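Local coordinates for protein amidase, hydantoinase/carbamoylase family (Burkholderia ambifaria, PDB 5TP4) that probably hydrolyses N-carbamoyl-L-amino acids, as a zinc-dependent amidase of the peptidase M20 family, at residues H92-P97 with N136-R141; E196-Q201 with A364-I369; R141-M146 with L162-A167; R22-M27 with G100-V105; S149-G154 with R185-A190. All blocks are in the same frame, centred on the assembly; numbering follows the deposited sequence.

Interaction 1. Residues H92-P97 with N136-R141; sequences HLDTQP and NEEGAR. With ZN (zinc ion), chain P.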
# COMPACT_ATOMS: atom_id res chain seq x y z
N HIS B 92 -20.35 10.97 25.89
CA HIS B 92 -21.23 11.00 24.73
C HIS B 92 -21.96 9.68 24.54
O HIS B 92 -21.39 8.62 24.76
CB HIS B 92 -20.45 11.31 23.45
CG HIS B 92 -19.47 10.26 23.08
ND1 HIS B 92 -19.74 9.27 22.16
CD2 HIS B 92 -18.20 10.02 23.52
CE1 HIS B 92 -18.70 8.47 22.04
NE2 HIS B 92 -17.75 8.90 22.86
N LEU B 93 -23.22 9.77 24.09
CA LEU B 93 -24.03 8.58 23.84
C LEU B 93 -23.95 8.11 22.40
O LEU B 93 -24.28 6.96 22.13
CB LEU B 93 -25.49 8.85 24.21
CG LEU B 93 -25.72 9.00 25.73
CD1 LEU B 93 -27.13 9.53 25.98
CD2 LEU B 93 -25.48 7.68 26.47
N ASP B 94 -23.49 8.96 21.48
CA ASP B 94 -23.42 8.51 20.09
C ASP B 94 -22.22 7.59 19.87
O ASP B 94 -21.28 7.52 20.68
CB ASP B 94 -23.39 9.71 19.13
CG ASP B 94 -22.06 10.48 19.15
OD1 ASP B 94 -21.71 11.07 20.21
OD2 ASP B 94 -21.39 10.54 18.09
N THR B 95 -22.25 6.85 18.75
CA THR B 95 -21.27 5.80 18.49
C THR B 95 -20.72 5.90 17.08
O THR B 95 -21.27 6.60 16.22
CB THR B 95 -21.87 4.39 18.66
OG1 THR B 95 -22.82 4.16 17.60
CG2 THR B 95 -22.59 4.26 20.01
N GLN B 96 -19.67 5.12 16.85
CA GLN B 96 -19.23 4.77 15.51
C GLN B 96 -20.27 3.87 14.84
O GLN B 96 -21.20 3.39 15.49
CB GLN B 96 -17.88 4.07 15.59
CG GLN B 96 -16.75 5.00 15.98
CD GLN B 96 -16.33 5.89 14.82
OE1 GLN B 96 -16.31 5.45 13.67
NE2 GLN B 96 -16.02 7.14 15.13
N PRO B 97 -20.12 3.61 13.52
CA PRO B 97 -21.02 2.64 12.87
C PRO B 97 -21.10 1.29 13.57
O PRO B 97 -22.18 0.67 13.60
CB PRO B 97 -20.40 2.50 11.47
CG PRO B 97 -19.84 3.84 11.21
CD PRO B 97 -19.29 4.31 12.54
N ASN B 136 -22.65 14.43 18.60
CA ASN B 136 -21.72 14.04 17.53
C ASN B 136 -20.26 14.08 17.98
O ASN B 136 -19.39 14.65 17.32
CB ASN B 136 -21.90 14.94 16.30
CG ASN B 136 -21.28 14.35 15.03
OD1 ASN B 136 -21.85 13.46 14.42
ND2 ASN B 136 -20.13 14.89 14.61
N GLU B 137 -19.97 13.43 19.11
CA GLU B 137 -18.58 13.30 19.52
C GLU B 137 -17.77 12.49 18.51
O GLU B 137 -16.59 12.76 18.29
CB GLU B 137 -18.49 12.67 20.92
CG GLU B 137 -17.04 12.50 21.45
CD GLU B 137 -16.32 11.27 20.90
OE1 GLU B 137 -16.97 10.41 20.29
OE2 GLU B 137 -15.09 11.17 21.09
N GLU B 138 -18.40 11.49 17.88
CA GLU B 138 -17.64 10.51 17.11
C GLU B 138 -17.12 11.02 15.77
O GLU B 138 -16.19 10.42 15.22
CB GLU B 138 -18.48 9.26 16.90
CG GLU B 138 -18.67 8.46 18.18
CD GLU B 138 -17.41 7.69 18.62
OE1 GLU B 138 -16.35 7.77 17.95
OE2 GLU B 138 -17.50 6.97 19.65
N GLY B 139 -17.70 12.08 15.20
CA GLY B 139 -17.25 12.54 13.90
C GLY B 139 -17.47 11.57 12.75
O GLY B 139 -16.76 11.64 11.74
N ALA B 140 -18.43 10.66 12.87
CA ALA B 140 -18.69 9.67 11.83
C ALA B 140 -19.75 10.15 10.85
O ALA B 140 -19.52 10.19 9.63
CB ALA B 140 -19.11 8.33 12.47
N ARG B 141 -20.94 10.49 11.35
CA ARG B 141 -22.00 10.96 10.46
C ARG B 141 -21.73 12.37 9.98
O ARG B 141 -21.92 12.68 8.80
CB ARG B 141 -23.35 10.89 11.16
CG ARG B 141 -24.48 11.37 10.25
CD ARG B 141 -25.83 11.17 10.86
NE ARG B 141 -26.85 11.71 9.96
CZ ARG B 141 -28.09 12.03 10.33
NH1 ARG B 141 -28.47 11.85 11.60
NH2 ARG B 141 -28.93 12.54 9.45
ZN ZN P . -15.53 7.95 23.36
O HOH W 1 -18.30 4.30 19.33
O HOH W 2 -14.79 10.21 23.93
O HOH W 3 -14.35 8.07 21.43
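The carboxylate of E137 lies flat over the imidazole of H92, their planes 14° apart. With CG opposite the backbone N (chi1 -180°), E137 bends at chi2 back over the ring. Its OE1 sits above one ring face, near the rim and 3.1 Å from H92 NE2. This is stacking, not a hydrogen bond. E137 CB adds a CH-pi contact, 3.8 Å from the H92 ring centroid.

E138 meets the same ring differently. Its carboxylate stands almost upright to the imidazole, at 82°, with OE2 at the edge and 3.1 Å from H92 CE1. H92 NE2 binds the zinc ion at 2.5 Å, with H198 and two waters as further ligands. Both waters donate to E137 OE2, which lies 4.0 Å from the zinc. The E138 side chain comes to about 2 Å from a second zinc ion, nearest atoms counted.

E137 and E138 are zinc-binding residues of the two-zinc site of this M20 hydrolase. Behind them, D94 grips the backbone: OD1 accepts from E137 N and OD2 from E138 N. The second bond is the straighter and uses the syn lone pair. Q96 NE2 holds E138 OE1 at 2.9 Å, approaching from above the carboxylate plane.

Both segments are loops that follow neighbouring parallel strands, 87-91 and 129-133. L93 turns away toward helices 45-60 and 105-121, while D367 of helix 367-372 packs against H92 and E137.

Interaction 2. Residues E196-Q201 with A364-I369; sequences EAHIEQ and AGHDAI. With ZN (zinc ion), chain P.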
# COMPACT_ATOMS: atom_id res chain seq x y z
N GLU B 196 -14.61 13.71 33.07
CA GLU B 196 -15.10 12.70 32.14
C GLU B 196 -14.48 11.37 32.49
O GLU B 196 -13.25 11.27 32.54
CB GLU B 196 -14.76 13.08 30.69
CG GLU B 196 -15.14 12.02 29.69
CD GLU B 196 -15.36 12.55 28.28
OE1 GLU B 196 -15.65 11.74 27.37
OE2 GLU B 196 -15.25 13.79 28.07
N ALA B 197 -15.32 10.36 32.74
CA ALA B 197 -14.82 9.00 32.88
C ALA B 197 -14.89 8.29 31.54
O ALA B 197 -15.85 8.46 30.78
CB ALA B 197 -15.63 8.26 33.95
N HIS B 198 -13.88 7.46 31.24
CA HIS B 198 -13.84 6.79 29.95
C HIS B 198 -12.99 5.53 30.05
O HIS B 198 -12.06 5.46 30.86
CB HIS B 198 -13.24 7.74 28.89
CG HIS B 198 -13.68 7.44 27.49
ND1 HIS B 198 -13.15 6.40 26.74
CD2 HIS B 198 -14.59 8.04 26.69
CE1 HIS B 198 -13.74 6.37 25.56
NE2 HIS B 198 -14.60 7.36 25.50
N ILE B 199 -13.31 4.54 29.23
CA ILE B 199 -12.39 3.42 29.10
C ILE B 199 -11.10 3.92 28.44
O ILE B 199 -11.10 4.87 27.66
CB ILE B 199 -13.00 2.24 28.32
CG1 ILE B 199 -13.46 2.65 26.90
CG2 ILE B 199 -14.15 1.61 29.11
CD1 ILE B 199 -13.70 1.46 25.98
N GLU B 200 -9.98 3.28 28.79
CA GLU B 200 -8.67 3.72 28.29
C GLU B 200 -8.58 3.75 26.77
O GLU B 200 -7.89 4.61 26.20
CB GLU B 200 -7.58 2.81 28.82
CG GLU B 200 -6.21 3.21 28.30
CD GLU B 200 -5.14 2.22 28.66
OE1 GLU B 200 -4.09 2.19 27.97
OE2 GLU B 200 -5.37 1.46 29.62
N GLN B 201 -9.21 2.79 26.09
CA GLN B 201 -9.01 2.53 24.65
C GLN B 201 -7.56 2.18 24.31
O GLN B 201 -7.11 2.36 23.17
CB GLN B 201 -9.49 3.68 23.78
CG GLN B 201 -10.91 4.16 24.13
CD GLN B 201 -11.33 5.32 23.24
OE1 GLN B 201 -10.73 6.38 23.29
NE2 GLN B 201 -12.36 5.10 22.42
N ALA B 364 -6.26 9.21 22.66
CA ALA B 364 -7.24 9.51 21.61
C ALA B 364 -8.09 10.70 22.04
O ALA B 364 -8.06 11.13 23.19
CB ALA B 364 -8.13 8.30 21.30
N GLY B 365 -8.87 11.22 21.09
CA GLY B 365 -9.67 12.40 21.37
C GLY B 365 -10.88 12.09 22.22
O GLY B 365 -11.41 10.98 22.21
N HIS B 366 -11.28 13.09 23.01
CA HIS B 366 -12.48 13.03 23.83
C HIS B 366 -13.03 14.43 23.91
O HIS B 366 -12.30 15.40 23.69
CB HIS B 366 -12.21 12.55 25.26
CG HIS B 366 -11.58 11.20 25.30
ND1 HIS B 366 -12.27 10.06 24.95
CD2 HIS B 366 -10.31 10.82 25.56
CE1 HIS B 366 -11.45 9.02 25.03
NE2 HIS B 366 -10.26 9.45 25.40
N ASP B 367 -14.30 14.53 24.26
CA ASP B 367 -14.84 15.86 24.53
C ASP B 367 -14.03 16.60 25.59
O ASP B 367 -13.92 17.83 25.53
CB ASP B 367 -16.29 15.73 24.97
CG ASP B 367 -17.19 15.24 23.84
OD1 ASP B 367 -17.29 15.94 22.78
OD2 ASP B 367 -17.81 14.14 23.99
N ALA B 368 -13.48 15.87 26.58
CA ALA B 368 -12.62 16.50 27.58
C ALA B 368 -11.48 17.31 26.97
O ALA B 368 -11.06 18.31 27.55
CB ALA B 368 -12.04 15.46 28.53
N ILE B 369 -10.95 16.88 25.82
CA ILE B 369 -9.86 17.62 25.17
C ILE B 369 -10.29 19.05 24.84
O ILE B 369 -9.55 20.03 25.08
CB ILE B 369 -9.40 16.88 23.89
CG1 ILE B 369 -8.80 15.53 24.26
CG2 ILE B 369 -8.39 17.77 23.13
CD1 ILE B 369 -7.58 15.62 25.14
ZN ZN P . -15.53 7.95 23.36
O HOH W 4 -16.08 12.32 24.90
O HOH W 5 -8.75 7.23 25.01
O HOH W 6 -11.80 8.35 21.52
O HOH W 2 -14.79 10.21 23.93
O HOH W 3 -14.35 8.07 21.43
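H198 places its CG opposite the backbone N (chi1 -154°), while H366 swings its CG opposite the carbonyl carbon (chi1 -58°). These torsions bring the two imidazoles together at the zinc centre of the M20 fold. They form an edge-to-face pair, planes at 53° and centroids 4.2 Å apart. H366 supplies the edge: its CE1 stands 3.4 Å above the H198 plane, over the ring centre.

H198 NE2 binds the zinc at 2.4 Å. On the other side of that ring, ND1 donates to I199 O at 2.7 Å, nearly straight and on a carbonyl lone pair. Metal and hydrogen bond together fix how the ring is turned. H366 does not bind this zinc directly. Its ND1 lies 2.7 Å from a water that is itself a zinc ligand, which makes H366 a second-shell residue.

E196 runs out extended to the start of helix 367-372. Its OE2 takes a weak bond from A368 N, and a firmer one from Y194 OH. The helix start would probably favour a negative charge there. E196 OE1 accepts from S91 OG and from a water that also bonds D367 N and OD2; D367 OD1 is bonded to S149 OG.

H234 of the second subunit packs on A364. G365 N is hydrogen-bonded to a MES molecule, probably from the crystallisation liquor. Q201 OE1 sits 3.2 Å from H366 CE1. A further water links the two residues, 2.8 Å from Q201 OE1 and 2.7 Å from H366 NE2.

Interaction 3. Residues R141-M146 with L162-A167; sequences RFAPAM and LARQDA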
# COMPACT_ATOMS: atom_id res chain seq x y z
N ARG B 141 -20.94 10.49 11.35
CA ARG B 141 -22.00 10.96 10.46
C ARG B 141 -21.73 12.37 9.98
O ARG B 141 -21.92 12.68 8.80
CB ARG B 141 -23.35 10.89 11.16
CG ARG B 141 -24.48 11.37 10.25
CD ARG B 141 -25.83 11.17 10.86
NE ARG B 141 -26.85 11.71 9.96
CZ ARG B 141 -28.09 12.03 10.33
NH1 ARG B 141 -28.47 11.85 11.60
NH2 ARG B 141 -28.93 12.54 9.45
N PHE B 142 -21.29 13.25 10.89
CA PHE B 142 -20.95 14.62 10.57
C PHE B 142 -19.51 14.88 11.00
O PHE B 142 -19.03 14.31 11.98
CB PHE B 142 -21.87 15.61 11.30
CG PHE B 142 -23.34 15.46 10.96
CD1 PHE B 142 -23.87 16.04 9.80
CD2 PHE B 142 -24.20 14.77 11.82
CE1 PHE B 142 -25.24 15.91 9.50
CE2 PHE B 142 -25.55 14.65 11.52
CZ PHE B 142 -26.07 15.22 10.36
N ALA B 143 -18.83 15.78 10.28
CA ALA B 143 -17.54 16.26 10.71
C ALA B 143 -17.69 17.60 11.42
O ALA B 143 -18.55 18.40 11.05
CB ALA B 143 -16.59 16.41 9.52
N PRO B 144 -16.87 17.90 12.43
CA PRO B 144 -15.76 17.08 12.95
C PRO B 144 -16.14 16.17 14.11
O PRO B 144 -17.28 16.19 14.60
CB PRO B 144 -14.78 18.14 13.46
CG PRO B 144 -15.73 19.19 14.04
CD PRO B 144 -16.92 19.22 13.09
N ALA B 145 -15.16 15.40 14.57
CA ALA B 145 -15.30 14.78 15.88
C ALA B 145 -15.43 15.87 16.93
O ALA B 145 -14.98 17.01 16.74
CB ALA B 145 -14.10 13.88 16.18
N MET B 146 -16.06 15.51 18.06
CA MET B 146 -16.23 16.44 19.19
C MET B 146 -16.93 17.71 18.74
O MET B 146 -16.62 18.81 19.21
CB MET B 146 -14.89 16.79 19.86
CG MET B 146 -14.36 15.73 20.84
SD MET B 146 -13.37 14.42 20.09
CE MET B 146 -11.92 15.34 19.63
N LEU B 162 -24.21 23.75 12.27
CA LEU B 162 -25.55 23.43 11.80
C LEU B 162 -25.58 23.14 10.31
O LEU B 162 -26.47 22.41 9.84
CB LEU B 162 -26.49 24.59 12.13
CG LEU B 162 -26.63 24.80 13.64
CD1 LEU B 162 -27.37 26.10 13.89
CD2 LEU B 162 -27.35 23.62 14.31
N ALA B 163 -24.61 23.66 9.56
CA ALA B 163 -24.58 23.49 8.11
C ALA B 163 -23.79 22.26 7.67
O ALA B 163 -23.79 21.94 6.47
CB ALA B 163 -24.00 24.75 7.44
N ARG B 164 -23.10 21.59 8.58
CA ARG B 164 -22.38 20.37 8.23
C ARG B 164 -23.35 19.34 7.67
O ARG B 164 -24.47 19.17 8.18
CB ARG B 164 -21.66 19.80 9.46
CG ARG B 164 -20.52 20.68 9.97
CD ARG B 164 -19.34 20.71 8.99
NE ARG B 164 -18.37 21.74 9.41
CZ ARG B 164 -17.13 21.49 9.80
NH1 ARG B 164 -16.66 20.25 9.80
NH2 ARG B 164 -16.34 22.49 10.18
N GLN B 165 -22.95 18.68 6.60
CA GLN B 165 -23.79 17.72 5.92
C GLN B 165 -23.22 16.33 6.09
O GLN B 165 -22.00 16.15 6.12
CB GLN B 165 -23.92 18.05 4.43
CG GLN B 165 -24.62 19.36 4.16
CD GLN B 165 -24.79 19.64 2.67
OE1 GLN B 165 -24.51 18.79 1.83
NE2 GLN B 165 -25.25 20.83 2.35
N ASP B 166 -24.10 15.34 6.20
CA ASP B 166 -23.64 13.97 6.22
C ASP B 166 -23.47 13.47 4.78
O ASP B 166 -23.65 14.22 3.82
CB ASP B 166 -24.59 13.09 7.05
CG ASP B 166 -25.99 12.96 6.44
OD1 ASP B 166 -26.20 13.26 5.26
OD2 ASP B 166 -26.90 12.53 7.19
N ALA B 167 -23.16 12.18 4.62
CA ALA B 167 -22.92 11.64 3.29
C ALA B 167 -24.16 11.70 2.39
O ALA B 167 -24.02 11.66 1.15
CB ALA B 167 -22.44 10.19 3.39
O HOH W 7 -21.85 10.68 6.80
O HOH W 8 -19.84 16.72 7.82
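R141 and D166 form the tight end of this contact, a side-on salt bridge between two loops of the M20 zinc-peptidase fold. The R141 chain is extended, with CG opposite the backbone N (chi1 -180°). NE and NH2 both donate to D166 OD2, at 2.9 Å and 3.0 Å, and the oxygen lies in the guanidinium plane. D166 OD1 turns to the backbone amides of E168 and I170, so both carboxylate oxygens are held. R141 NH1 is bonded to A42 O. Beside the salt bridge, a water joins R141 O to A167 N.

F142 completes this packed part. Its CZ covers a face of the R141 guanidinium, and D166 CB makes an off-centre CH-pi contact with the ring. Beyond it, F142 packs on L172 and A175 of helix 172-179.

The other end is more open to solvent: A143 and Q165 are exposed. Here R164 lies alongside A143, and P144 CD rests over one face of the R164 guanidinium, 3.5 Å from R164 NH1. The peptide bond before P144 is cis. A second water bridges the backbones on this side. It accepts from A143 N and donates to Q165 O, at 2.8 Å from each.

Interaction 4. Residues R22-M27 with G100-V105; sequences RSLADM and GRFDGV. With EDO (1,2-ethanediol), chain V.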
# COMPACT_ATOMS: atom_id res chain seq x y z
N ARG B 22 -26.28 -2.53 35.19
CA ARG B 22 -27.58 -2.74 34.56
C ARG B 22 -27.95 -1.58 33.63
O ARG B 22 -28.52 -1.80 32.56
CB ARG B 22 -28.65 -2.93 35.63
N SER B 23 -27.62 -0.34 34.02
CA SER B 23 -27.95 0.77 33.13
C SER B 23 -27.14 0.69 31.84
O SER B 23 -27.64 1.00 30.75
CB SER B 23 -27.72 2.12 33.82
OG SER B 23 -26.34 2.42 33.99
N LEU B 24 -25.90 0.24 31.95
CA LEU B 24 -25.08 0.02 30.76
C LEU B 24 -25.66 -1.08 29.89
O LEU B 24 -25.67 -0.98 28.66
CB LEU B 24 -23.66 -0.33 31.18
CG LEU B 24 -22.91 0.94 31.59
CD1 LEU B 24 -21.72 0.58 32.45
CD2 LEU B 24 -22.48 1.70 30.31
N ALA B 25 -26.09 -2.18 30.51
CA ALA B 25 -26.68 -3.26 29.74
C ALA B 25 -27.94 -2.79 29.03
O ALA B 25 -28.17 -3.13 27.86
CB ALA B 25 -26.99 -4.44 30.65
N ASP B 26 -28.78 -2.01 29.73
CA ASP B 26 -30.02 -1.52 29.14
C ASP B 26 -29.74 -0.55 28.00
O ASP B 26 -30.40 -0.62 26.96
CB ASP B 26 -30.89 -0.84 30.21
CG ASP B 26 -31.56 -1.84 31.16
OD1 ASP B 26 -31.74 -3.02 30.79
OD2 ASP B 26 -31.93 -1.43 32.27
N MET B 27 -28.76 0.35 28.17
CA MET B 27 -28.48 1.32 27.11
C MET B 27 -27.87 0.62 25.90
O MET B 27 -28.18 0.96 24.76
CB MET B 27 -27.57 2.43 27.63
CG MET B 27 -27.28 3.54 26.61
SD MET B 27 -28.75 4.44 26.05
CE MET B 27 -29.08 5.48 27.50
N GLY B 100 -18.55 0.17 20.46
CA GLY B 100 -18.55 -0.69 21.62
C GLY B 100 -19.62 -0.28 22.63
O GLY B 100 -20.24 0.77 22.55
N ARG B 101 -19.83 -1.17 23.60
CA ARG B 101 -20.85 -0.97 24.62
C ARG B 101 -20.39 -0.08 25.76
O ARG B 101 -21.19 0.20 26.66
CB ARG B 101 -21.29 -2.34 25.15
CG ARG B 101 -21.99 -3.19 24.09
CD ARG B 101 -22.53 -4.51 24.64
NE ARG B 101 -21.53 -5.17 25.48
CZ ARG B 101 -20.53 -5.91 25.02
NH1 ARG B 101 -20.38 -6.10 23.72
NH2 ARG B 101 -19.68 -6.47 25.87
N PHE B 102 -19.12 0.37 25.75
CA PHE B 102 -18.64 1.23 26.83
C PHE B 102 -18.11 2.58 26.37
O PHE B 102 -18.15 3.52 27.15
CB PHE B 102 -17.53 0.52 27.62
CG PHE B 102 -18.00 -0.75 28.26
CD1 PHE B 102 -18.03 -1.93 27.55
CD2 PHE B 102 -18.48 -0.73 29.56
CE1 PHE B 102 -18.50 -3.09 28.13
CE2 PHE B 102 -18.93 -1.88 30.15
CZ PHE B 102 -18.95 -3.06 29.43
N ASP B 103 -17.62 2.69 25.13
CA ASP B 103 -17.10 3.96 24.62
C ASP B 103 -18.15 5.05 24.73
O ASP B 103 -19.23 4.93 24.14
CB ASP B 103 -16.71 3.82 23.15
CG ASP B 103 -15.38 3.17 22.93
OD1 ASP B 103 -14.48 3.33 23.78
OD2 ASP B 103 -15.22 2.52 21.88
N GLY B 104 -17.81 6.14 25.41
CA GLY B 104 -18.73 7.28 25.56
C GLY B 104 -19.84 7.07 26.56
O GLY B 104 -20.03 7.89 27.46
N VAL B 105 -20.58 5.98 26.41
CA VAL B 105 -21.74 5.77 27.25
C VAL B 105 -21.34 5.57 28.70
O VAL B 105 -22.07 5.98 29.61
CB VAL B 105 -22.56 4.58 26.72
CG1 VAL B 105 -21.68 3.33 26.66
CG2 VAL B 105 -23.83 4.35 27.57
C1 EDO V . -22.48 -3.45 29.04
O1 EDO V . -22.35 -4.71 28.36
C2 EDO V . -22.32 -3.64 30.54
O2 EDO V . -23.53 -4.18 31.09
O HOH W 9 -23.88 0.71 27.14
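V105 pushes its CG2 methyl into a shallow hollow on helix 17-28, between L24 and M27. These two residues stand one helical turn apart on the same side of the helix. The methyl lies 3.7 Å from M27 CG and 4.0 Å from L24 CD2. The torsion of V105 turns CG2 opposite the backbone N, which points this branch at the helix; CG1 also comes near L24 CD2. M27 is folded at chi2 (61°) and slides past the valine in the opposite direction. L109 of helix 105-121 packs against both L24 and M27. The contact sets helix 17-28 against the loop carrying D103, a predicted zinc ligand.

On the far branch of L24 the fit is slacker. CD1 is 4.4 Å from F102 CE2. An ethanediol, probably from the crystallisation liquor, wedges in beside them: its C1 is 3.6 Å from F102 CZ and its C2 3.6 Å from L24 CB. R101 is modelled in two conformers. In one, NE donates to the ethanediol O1 and NH1 to G36 O, so both bonds are doubtful.

The side-chain atoms that meet directly are all carbon. Burial of hydrocarbon probably accounts for most of the hold, with one water, donating to L24 O and R101 O, as the polar link.

Interaction 5. Residues S149-G154 with R185-A190; sequences SAVFTG and RAPGGA. With EDO (1,2-ethanediol), chain S.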
# COMPACT_ATOMS: atom_id res chain seq x y z
N SER B 149 -19.05 19.52 21.71
CA SER B 149 -18.22 20.22 22.69
C SER B 149 -17.40 21.33 22.03
O SER B 149 -17.17 22.37 22.66
CB SER B 149 -17.30 19.22 23.42
OG SER B 149 -16.56 18.45 22.48
N ALA B 150 -16.97 21.15 20.77
CA ALA B 150 -16.32 22.27 20.07
C ALA B 150 -17.25 23.48 19.94
O ALA B 150 -16.80 24.63 20.06
CB ALA B 150 -15.85 21.82 18.68
N VAL B 151 -18.54 23.26 19.68
CA VAL B 151 -19.47 24.39 19.63
C VAL B 151 -19.65 24.99 21.01
O VAL B 151 -19.63 26.22 21.18
CB VAL B 151 -20.83 23.97 19.01
CG1 VAL B 151 -21.85 25.13 19.08
CG2 VAL B 151 -20.62 23.58 17.54
N PHE B 152 -19.80 24.15 22.04
CA PHE B 152 -19.92 24.64 23.41
C PHE B 152 -18.75 25.53 23.82
O PHE B 152 -18.94 26.58 24.46
CB PHE B 152 -20.04 23.45 24.37
CG PHE B 152 -20.23 23.85 25.81
CD1 PHE B 152 -21.49 24.02 26.33
CD2 PHE B 152 -19.12 24.02 26.65
CE1 PHE B 152 -21.67 24.37 27.67
CE2 PHE B 152 -19.29 24.37 27.99
CZ PHE B 152 -20.55 24.54 28.49
N THR B 153 -17.52 25.14 23.46
CA THR B 153 -16.35 25.91 23.87
C THR B 153 -16.03 27.08 22.93
O THR B 153 -15.10 27.84 23.21
CB THR B 153 -15.10 25.02 23.98
OG1 THR B 153 -14.76 24.47 22.70
CG2 THR B 153 -15.35 23.90 24.98
N GLY B 154 -16.76 27.24 21.84
CA GLY B 154 -16.49 28.31 20.90
C GLY B 154 -15.43 28.00 19.86
O GLY B 154 -15.07 28.88 19.07
N ARG B 185 -31.54 27.43 23.39
CA ARG B 185 -30.53 28.12 24.18
C ARG B 185 -29.17 28.08 23.48
O ARG B 185 -28.75 27.03 23.02
CB ARG B 185 -30.42 27.47 25.56
CG ARG B 185 -29.40 28.07 26.49
CD ARG B 185 -29.40 27.41 27.88
NE ARG B 185 -28.73 26.11 27.89
CZ ARG B 185 -29.35 24.94 28.05
NH1 ARG B 185 -30.66 24.90 28.22
NH2 ARG B 185 -28.65 23.80 28.07
N ALA B 186 -28.51 29.23 23.37
CA ALA B 186 -27.20 29.25 22.73
C ALA B 186 -26.23 28.36 23.50
O ALA B 186 -26.21 28.40 24.74
CB ALA B 186 -26.64 30.68 22.68
N PRO B 187 -25.41 27.55 22.82
CA PRO B 187 -24.46 26.69 23.56
C PRO B 187 -23.41 27.51 24.28
O PRO B 187 -22.98 28.57 23.83
CB PRO B 187 -23.83 25.82 22.46
CG PRO B 187 -24.83 25.88 21.30
CD PRO B 187 -25.39 27.27 21.37
N GLY B 188 -23.00 27.00 25.44
CA GLY B 188 -22.00 27.64 26.26
C GLY B 188 -22.51 27.90 27.66
O GLY B 188 -23.61 27.49 28.04
N GLY B 189 -21.70 28.59 28.43
CA GLY B 189 -22.09 28.95 29.78
C GLY B 189 -21.00 28.61 30.77
O GLY B 189 -20.09 27.83 30.45
N ALA B 190 -21.11 29.18 31.97
CA ALA B 190 -20.06 29.04 32.98
C ALA B 190 -20.00 27.62 33.50
O ALA B 190 -21.04 26.97 33.70
CB ALA B 190 -20.31 29.99 34.14
C1 EDO S . -23.03 25.53 31.08
O1 EDO S . -23.58 26.41 32.07
C2 EDO S . -23.44 24.11 31.43
O2 EDO S . -24.86 24.01 31.31
O HOH W 10 -19.99 29.06 22.80
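The F152 ring carries G188 on one face and a bound ethanediol at its edge. G188 CA stands 3.5 Å above the ring plane, offset toward the rim. This is a CH-pi contact with 3.9 Å to the ring centroid. The ethanediol C1 lies in the ring plane, 3.7 Å from F152 CZ. W134, outside the two segments, forms an edge-to-face pair with F152.

The phenylalanine belongs to the last turn of helix 147-153, which ends in a Schellman motif at G154. There the chain takes positive phi, and G154 N bonds back to V151 O. The opposing segment 185-190 has no regular structure and leads into strand 193-199. F152 CG is opposite the backbone N (chi1 -177°), and this carries the ring out across the glycines. G188 and G189 also have positive phi, and at their backbone angles a CB would jam against the preceding carbonyl O. G188 N itself is 3.5 Å from F152 CD1.

The preceding residue, V151, meets P187. Its CG1 branch touches the proline ring at CG, 3.8 Å away, and L158 of helix 158-163 packs on both. A water lies 3.2 Å from both F152 O and P187 O, but which of them it bonds is not settled. The contact sits at the surface and joins the end of the helix to the loop before the strand. The ethanediol, probably from the crystallisation liquor, donates from O1 to A190 O at 3.1 Å.

From the N terminus, interaction 4 opens first, and its loop closes when helix 17-28 meets residues 100-105. Interaction 1 opens inside that loop, at 92-97, and closes beyond it, so the two cross. Interaction 3 begins at R141, where interaction 1 ends, and makes a short loop to 162-167. Interaction 5 crosses it, running from helix 147-153 to 185-190. Interaction 2 comes last and spans the longest stretch, tying strand 193-199 to the start of helix 367-372. Interactions 1 and 2 share one zinc ion and two waters. D103 links interaction 4 to Q201 by a weak bond, and D367 links interaction 2 to S149 of interaction 5.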